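Local coordinates for protein alpha-acetolactate decarboxylase (Bacillus subtilis subsp. subtilis str. 168, PDB 5XNE) that decarboxylates (2S)-2-acetolactate to (R)-acetoin, a product the cell can excrete and an intermediate on the way to butane-2,3-diol, at residues 34-46 / 64-76. Numbering follows the deposited sequence.
Sequences GIGTFNKLDGELI and VQNGDRSPFCSFT
Ile-35 and Ser-74 pair as a hydrogen-bonded antiparallel couple, their backbones exchanging N-H and C=O in both directions. On either side of that couple, Gly-34 faces Phe-75 and Gly-36 faces Cys-73, a worked example of glycines letting two strands close up; the CA atoms of Gly-36 and Cys-73 come within 3.8 Å, and a CB on either glycine would collide with the opposite strand. On the face that carries Cys-73 and Phe-75, Leu-45 fills in: its CG turned opposite the backbone N (chi1 175°), it brings CD2 3.9 Å from Cys-73 CB and against the Phe-75 ring, while CD1 meets Val-64 CG1. Val-64 CG1 also lies at the edge of the Phe-38 ring, 3.7 Å from Phe-38 CZ.

Past Thr-37, whose N bonds almost straight to Phe-72 O, Ser-70 bridges the two chains. Its OG donates to Thr-37 O (2.7 Å), arriving from above the carbonyl plane, and accepts from Phe-72 N in an ST turn. With an alanine here, both bonds of the hydroxyl go, which would probably leave Thr-37 O without this donor and Phe-72 N without its acceptor, freeing the turn.

Against this buried pairing, the outer end is the looser, solvent side, Arg-69 exposed and Asn-39 partly so. Asn-39 N still binds Arg-69 O, yet of the amide only ND2 sits over a guanidinium face, the planes 53° apart; Gly-20 supplies partners to both side chains.

Strand 33-37 thus runs between 44-48 and 73-76, with 3-7 beyond the latter. Helix 10-14 packs on Pro-71 and Phe-72, whereas Ile-35 touches the zinc ligands His-173 and His-175 of strand 171-178.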
ATOM      1  N   GLY B  34      -7.432 -16.776  -2.380  1.00  5.54           N
ATOM      2  CA  GLY B  34      -6.237 -16.015  -2.725  1.00  5.86           C
ATOM      3  C   GLY B  34      -5.399 -16.586  -3.846  1.00  5.69           C
ATOM      4  O   GLY B  34      -5.698 -17.663  -4.386  1.00  6.22           O
ATOM      5  N   ILE B  35      -4.354 -15.833  -4.204  1.00  4.15           N
ATOM      6  CA  ILE B  35      -3.423 -16.209  -5.276  1.00  4.24           C
ATOM      7  C   ILE B  35      -2.017 -15.785  -4.876  1.00  5.06           C
ATOM      8  O   ILE B  35      -1.825 -15.031  -3.928  1.00  5.31           O
ATOM      9  CB  ILE B  35      -3.774 -15.556  -6.638  1.00  6.67           C
ATOM     10  CG1 ILE B  35      -3.756 -14.027  -6.537  1.00  8.32           C
ATOM     11  CG2 ILE B  35      -5.129 -16.045  -7.151  1.00  8.23           C
ATOM     12  CD1 ILE B  35      -3.831 -13.318  -7.889  1.00  9.73           C
ATOM     13  N   GLY B  36      -1.026 -16.290  -5.595  1.00  5.09           N
ATOM     14  CA  GLY B  36       0.340 -15.886  -5.315  1.00  7.62           C
ATOM     15  C   GLY B  36       1.300 -16.916  -5.852  1.00  5.89           C
ATOM     16  O   GLY B  36       1.020 -17.621  -6.831  1.00  6.24           O
ATOM     17  N   THR B  37       2.466 -16.983  -5.225  1.00  5.74           N
ATOM     18  CA  THR B  37       3.450 -17.980  -5.616  1.00  6.70           C
ATOM     19  C   THR B  37       4.067 -18.569  -4.353  1.00  6.56           C
ATOM     20  O   THR B  37       3.597 -18.330  -3.243  1.00  7.93           O
ATOM     21  CB  THR B  37       4.517 -17.374  -6.558  1.00  8.32           C
ATOM     22  OG1 THR B  37       5.376 -18.407  -7.056  1.00  8.57           O
ATOM     23  CG2 THR B  37       5.357 -16.299  -5.847  1.00  8.80           C
ATOM     24  N   PHE B  38       5.095 -19.385  -4.541  1.00  6.69           N
ATOM     25  CA  PHE B  38       5.738 -20.111  -3.454  1.00  8.02           C
ATOM     26  C   PHE B  38       7.217 -19.769  -3.416  1.00  6.75           C
ATOM     27  O   PHE B  38       7.738 -19.192  -4.367  1.00  7.53           O
ATOM     28  CB  PHE B  38       5.584 -21.619  -3.636  1.00  7.38           C
ATOM     29  CG  PHE B  38       4.167 -22.104  -3.542  1.00  7.69           C
ATOM     30  CD1 PHE B  38       3.288 -21.938  -4.603  1.00  7.59           C
ATOM     31  CD2 PHE B  38       3.731 -22.756  -2.404  1.00  9.62           C
ATOM     32  CE1 PHE B  38       1.981 -22.384  -4.501  1.00  7.18           C
ATOM     33  CE2 PHE B  38       2.425 -23.222  -2.311  1.00  9.45           C
ATOM     34  CZ  PHE B  38       1.554 -23.030  -3.354  1.00  8.80           C
ATOM     35  N   ASN B  39       7.888 -20.157  -2.340  1.00  7.25           N
ATOM     36  CA  ASN B  39       9.329 -19.963  -2.278  1.00  8.17           C
ATOM     37  C   ASN B  39      10.008 -20.622  -3.469  1.00  7.98           C
ATOM     38  O   ASN B  39       9.553 -21.659  -3.977  1.00  9.17           O
ATOM     39  CB  ASN B  39       9.893 -20.488  -0.959  1.00  7.58           C
ATOM     40  CG  ASN B  39       9.837 -19.435   0.143  1.00  6.97           C
ATOM     41  OD1 ASN B  39       9.033 -18.488   0.074  1.00  6.70           O
ATOM     42  ND2 ASN B  39      10.686 -19.584   1.161  1.00  7.81           N
ATOM     43  N   LYS B  40      11.070 -19.972  -3.932  1.00  9.04           N
ATOM     44  CA  LYS B  40      11.829 -20.376  -5.117  1.00  9.86           C
ATOM     45  C   LYS B  40      11.027 -20.255  -6.418  1.00 10.25           C
ATOM     46  O   LYS B  40      11.486 -20.724  -7.456  1.00  9.51           O
ATOM     47  CB  LYS B  40      12.353 -21.815  -4.965  1.00  9.20           C
ATOM     48  CG  LYS B  40      12.876 -22.161  -3.577  1.00 11.91           C
ATOM     49  CD  LYS B  40      13.583 -23.521  -3.582  1.00 13.18           C
ATOM     50  CE  LYS B  40      14.905 -23.419  -4.335  1.00 17.39           C
ATOM     51  NZ  LYS B  40      15.837 -22.412  -3.742  1.00 16.37           N
ATOM     52  N   LEU B  41       9.874 -19.572  -6.376  1.00  8.00           N
ATOM     53  CA  LEU B  41       8.926 -19.545  -7.509  1.00  8.29           C
ATOM     54  C   LEU B  41       8.507 -20.959  -7.911  1.00  9.93           C
ATOM     55  O   LEU B  41       8.235 -21.225  -9.077  1.00 10.26           O
ATOM     56  CB  LEU B  41       9.500 -18.833  -8.740  1.00 10.85           C
ATOM     57  CG  LEU B  41       9.810 -17.347  -8.664  1.00 14.02           C
ATOM     58  CD1 LEU B  41      10.152 -16.850 -10.064  1.00 14.03           C
ATOM     59  CD2 LEU B  41       8.636 -16.568  -8.079  1.00 11.83           C
ATOM     60  N   ASP B  42       8.430 -21.857  -6.937  1.00  9.42           N
ATOM     61  CA  ASP B  42       8.064 -23.240  -7.222  1.00  9.64           C
ATOM     62  C   ASP B  42       6.545 -23.355  -7.333  1.00  9.92           C
ATOM     63  O   ASP B  42       5.872 -23.830  -6.415  1.00  9.78           O
ATOM     64  CB  ASP B  42       8.622 -24.154  -6.140  1.00  9.59           C
ATOM     65  CG  ASP B  42       8.404 -25.625  -6.431  1.00 12.65           C
ATOM     66  OD1 ASP B  42       7.953 -25.969  -7.547  1.00 13.90           O
ATOM     67  OD2 ASP B  42       8.687 -26.431  -5.519  1.00 14.31           O
ATOM     68  N   GLY B  43       6.021 -22.890  -8.463  1.00  9.45           N
ATOM     69  CA  GLY B  43       4.601 -23.012  -8.741  1.00  8.52           C
ATOM     70  C   GLY B  43       3.749 -21.789  -8.437  1.00  8.78           C
ATOM     71  O   GLY B  43       4.188 -20.818  -7.813  1.00  8.76           O
ATOM     72  N   GLU B  44       2.506 -21.872  -8.899  1.00  7.30           N
ATOM     73  CA  GLU B  44       1.482 -20.854  -8.731  1.00  6.68           C
ATOM     74  C   GLU B  44       0.519 -21.235  -7.609  1.00  8.16           C
ATOM     75  O   GLU B  44       0.054 -22.381  -7.548  1.00  9.98           O
ATOM     76  CB  GLU B  44       0.692 -20.692 -10.030  1.00  9.08           C
ATOM     77  CG  GLU B  44       1.546 -20.455 -11.253  1.00  9.58           C
ATOM     78  CD  GLU B  44       1.990 -19.001 -11.365  1.00 10.99           C
ATOM     79  OE1 GLU B  44       1.443 -18.157 -10.623  1.00 13.65           O
ATOM     80  OE2 GLU B  44       2.871 -18.700 -12.197  1.00 11.52           O
ATOM     81  N   LEU B  45       0.200 -20.284  -6.737  1.00  6.22           N
ATOM     82  CA  LEU B  45      -0.812 -20.499  -5.706  1.00  5.77           C
ATOM     83  C   LEU B  45      -2.205 -20.070  -6.172  1.00  6.28           C
ATOM     84  O   LEU B  45      -2.374 -18.993  -6.754  1.00  6.51           O
ATOM     85  CB  LEU B  45      -0.447 -19.720  -4.441  1.00  6.54           C
ATOM     86  CG  LEU B  45      -1.450 -19.727  -3.289  1.00  5.98           C
ATOM     87  CD1 LEU B  45      -1.437 -21.089  -2.635  1.00  8.31           C
ATOM     88  CD2 LEU B  45      -1.086 -18.672  -2.260  1.00  7.81           C
ATOM     89  N   ILE B  46      -3.210 -20.888  -5.879  1.00  6.93           N
ATOM     90  CA  ILE B  46      -4.594 -20.495  -6.086  1.00  5.73           C
ATOM     91  C   ILE B  46      -5.445 -21.162  -5.019  1.00  6.96           C
ATOM     92  O   ILE B  46      -5.197 -22.307  -4.651  1.00  8.38           O
ATOM     93  CB  ILE B  46      -5.079 -20.880  -7.492  1.00  6.10           C
ATOM     94  CG1 ILE B  46      -6.464 -20.348  -7.791  1.00  8.29           C
ATOM     95  CG2 ILE B  46      -5.074 -22.387  -7.693  1.00  9.19           C
ATOM     96  CD1 ILE B  46      -6.876 -20.675  -9.233  1.00  9.53           C
ATOM     97  N   VAL B  64      -1.891 -27.382  -0.762  1.00 11.83           N
ATOM     98  CA  VAL B  64      -0.847 -26.792   0.056  1.00 12.54           C
ATOM     99  C   VAL B  64      -0.870 -27.434   1.435  1.00 12.84           C
ATOM    100  O   VAL B  64      -1.910 -27.928   1.902  1.00 15.45           O
ATOM    101  CB  VAL B  64      -0.992 -25.261   0.186  1.00 14.61           C
ATOM    102  CG1 VAL B  64      -1.015 -24.598  -1.194  1.00 11.83           C
ATOM    103  CG2 VAL B  64      -2.224 -24.919   0.986  1.00 18.09           C
ATOM    104  N   GLN B  65       0.286 -27.434   2.079  1.00 15.51           N
ATOM    105  CA  GLN B  65       0.413 -27.993   3.409  1.00 18.56           C
ATOM    106  C   GLN B  65       1.198 -27.060   4.332  1.00 19.66           C
ATOM    107  O   GLN B  65       1.826 -26.095   3.876  1.00 14.50           O
ATOM    108  CB  GLN B  65       1.082 -29.374   3.338  1.00 22.11           C
ATOM    109  CG  GLN B  65       2.506 -29.371   2.810  1.00 24.31           C
ATOM    110  CD  GLN B  65       3.137 -30.768   2.760  1.00 34.35           C
ATOM    111  OE1 GLN B  65       2.435 -31.780   2.718  1.00 40.71           O
ATOM    112  NE2 GLN B  65       4.467 -30.821   2.782  1.00 33.95           N
ATOM    113  N   ASN B  66       1.124 -27.378   5.622  1.00 18.61           N
ATOM    114  CA  ASN B  66       1.847 -26.756   6.737  1.00 24.12           C
ATOM    115  C   ASN B  66       3.071 -25.880   6.440  1.00 28.17           C
ATOM    116  O   ASN B  66       3.008 -24.662   6.584  1.00 36.97           O
ATOM    117  CB  ASN B  66       2.289 -27.870   7.708  1.00 36.36           C
ATOM    118  CG  ASN B  66       1.112 -28.545   8.422  1.00 40.97           C
ATOM    119  OD1 ASN B  66       0.563 -28.013   9.392  1.00 39.38           O
ATOM    120  ND2 ASN B  66       0.723 -29.727   7.938  1.00 38.51           N
ATOM    121  N   GLY B  67       4.185 -26.486   6.055  1.00 28.65           N
ATOM    122  CA  GLY B  67       5.429 -25.734   5.949  1.00 18.91           C
ATOM    123  C   GLY B  67       5.749 -25.188   4.567  1.00 14.86           C
ATOM    124  O   GLY B  67       6.891 -24.842   4.281  1.00 14.70           O
ATOM    125  N   ASP B  68       4.749 -25.138   3.693  1.00 13.59           N
ATOM    126  CA  ASP B  68       4.911 -24.429   2.429  1.00 11.70           C
ATOM    127  C   ASP B  68       5.136 -22.943   2.731  1.00 10.89           C
ATOM    128  O   ASP B  68       4.469 -22.369   3.598  1.00 11.93           O
ATOM    129  CB  ASP B  68       3.690 -24.614   1.523  1.00 10.86           C
ATOM    130  CG  ASP B  68       3.543 -26.040   0.998  1.00 14.46           C
ATOM    131  OD1 ASP B  68       4.532 -26.821   1.008  1.00 15.37           O
ATOM    132  OD2 ASP B  68       2.429 -26.364   0.539  1.00 14.35           O
ATOM    133  N   ARG B  69       6.095 -22.330   2.044  1.00 10.28           N
ATOM    134  CA  ARG B  69       6.420 -20.917   2.276  1.00  8.19           C
ATOM    135  C   ARG B  69       6.188 -20.085   1.027  1.00  6.76           C
ATOM    136  O   ARG B  69       6.240 -20.599  -0.088  1.00  8.04           O
ATOM    137  CB  ARG B  69       7.875 -20.753   2.733  1.00  9.95           C
ATOM    138  CG  ARG B  69       8.200 -21.410   4.075  1.00 13.45           C
ATOM    139  CD  ARG B  69       9.713 -21.411   4.409  1.00 17.85           C
ATOM    140  NE  ARG B  69      10.368 -20.096   4.439  1.00 29.18           N
ATOM    141  CZ  ARG B  69      11.625 -19.901   4.854  1.00 30.74           C
ATOM    142  NH1 ARG B  69      12.346 -20.936   5.278  1.00 34.57           N
ATOM    143  NH2 ARG B  69      12.168 -18.682   4.861  1.00 14.04           N
ATOM    144  N   SER B  70       5.938 -18.788   1.214  1.00  7.23           N
ATOM    145  CA  SER B  70       5.734 -17.889   0.085  1.00  6.52           C
ATOM    146  C   SER B  70       6.411 -16.537   0.249  1.00  6.57           C
ATOM    147  O   SER B  70       6.376 -15.966   1.335  1.00  6.44           O
ATOM    148  CB  SER B  70       4.246 -17.641  -0.150  1.00  6.19           C
ATOM    149  OG  SER B  70       4.096 -16.672  -1.171  1.00  7.08           O
ATOM    150  N   PRO B  71       6.978 -15.999  -0.847  1.00  5.99           N
ATOM    151  CA  PRO B  71       7.520 -14.636  -0.880  1.00  5.62           C
ATOM    152  C   PRO B  71       6.490 -13.591  -1.289  1.00  7.25           C
ATOM    153  O   PRO B  71       6.785 -12.399  -1.193  1.00  8.08           O
ATOM    154  CB  PRO B  71       8.608 -14.722  -1.955  1.00  6.70           C
ATOM    155  CG  PRO B  71       8.017 -15.704  -2.958  1.00  5.45           C
ATOM    156  CD  PRO B  71       7.253 -16.728  -2.108  1.00  5.65           C
ATOM    157  N   PHE B  72       5.326 -14.027  -1.770  1.00  5.71           N
ATOM    158  CA  PHE B  72       4.343 -13.113  -2.353  1.00  5.48           C
ATOM    159  C   PHE B  72       3.018 -13.823  -2.560  1.00  6.02           C
ATOM    160  O   PHE B  72       2.950 -14.822  -3.268  1.00  6.57           O
ATOM    161  CB  PHE B  72       4.838 -12.565  -3.699  1.00  7.25           C
ATOM    162  CG  PHE B  72       3.871 -11.629  -4.358  1.00  7.02           C
ATOM    163  CD1 PHE B  72       3.792 -10.306  -3.948  1.00  7.65           C
ATOM    164  CD2 PHE B  72       3.031 -12.062  -5.365  1.00 11.60           C
ATOM    165  CE1 PHE B  72       2.889  -9.425  -4.541  1.00  9.84           C
ATOM    166  CE2 PHE B  72       2.123 -11.184  -5.965  1.00 15.17           C
ATOM    167  CZ  PHE B  72       2.057  -9.860  -5.546  1.00 12.99           C
ATOM    168  N   CYS B  73       1.968 -13.287  -1.945  1.00  5.69           N
ATOM    169  CA  CYS B  73       0.628 -13.830  -2.121  1.00  5.95           C
ATOM    170  C   CYS B  73      -0.374 -12.840  -1.531  1.00  6.60           C
ATOM    171  O   CYS B  73       0.011 -11.878  -0.839  1.00  5.39           O
ATOM    172  CB  CYS B  73       0.501 -15.233  -1.478  1.00  7.34           C
ATOM    173  SG  CYS B  73       1.220 -15.444   0.171  1.00  8.34           S
ATOM    174  N   SER B  74      -1.657 -13.064  -1.837  1.00  5.86           N
ATOM    175  CA  SER B  74      -2.732 -12.161  -1.436  1.00  6.57           C
ATOM    176  C   SER B  74      -3.921 -13.021  -0.994  1.00  6.55           C
ATOM    177  O   SER B  74      -4.271 -13.965  -1.703  1.00  6.17           O
ATOM    178  CB  SER B  74      -3.159 -11.247  -2.600  1.00  6.62           C
ATOM    179  OG  SER B  74      -2.064 -10.607  -3.242  1.00 12.24           O
ATOM    180  N   PHE B  75      -4.543 -12.672   0.131  1.00  4.89           N
ATOM    181  CA  PHE B  75      -5.672 -13.453   0.674  1.00  5.74           C
ATOM    182  C   PHE B  75      -6.826 -12.576   1.096  1.00  6.54           C
ATOM    183  O   PHE B  75      -6.644 -11.406   1.428  1.00  6.77           O
ATOM    184  CB  PHE B  75      -5.236 -14.272   1.886  1.00  6.42           C
ATOM    185  CG  PHE B  75      -4.094 -15.177   1.609  1.00  6.35           C
ATOM    186  CD1 PHE B  75      -4.291 -16.378   0.943  1.00  6.91           C
ATOM    187  CD2 PHE B  75      -2.815 -14.829   2.015  1.00  6.53           C
ATOM    188  CE1 PHE B  75      -3.222 -17.219   0.666  1.00  7.08           C
ATOM    189  CE2 PHE B  75      -1.740 -15.665   1.741  1.00  6.63           C
ATOM    190  CZ  PHE B  75      -1.946 -16.862   1.077  1.00  6.94           C
ATOM    191  N   THR B  76      -8.023 -13.160   1.117  1.00  5.52           N
ATOM    192  CA  THR B  76      -9.143 -12.485   1.747  1.00  6.26           C
ATOM    193  C   THR B  76     -10.156 -13.520   2.173  1.00  7.81           C
ATOM    194  O   THR B  76     -10.097 -14.677   1.731  1.00  7.04           O
ATOM    195  CB  THR B  76      -9.797 -11.462   0.807  1.00  8.30           C
ATOM    196  OG1 THR B  76     -10.588 -10.549   1.574  1.00  9.80           O
ATOM    197  CG2 THR B  76     -10.677 -12.155  -0.219  1.00  9.14           C
TER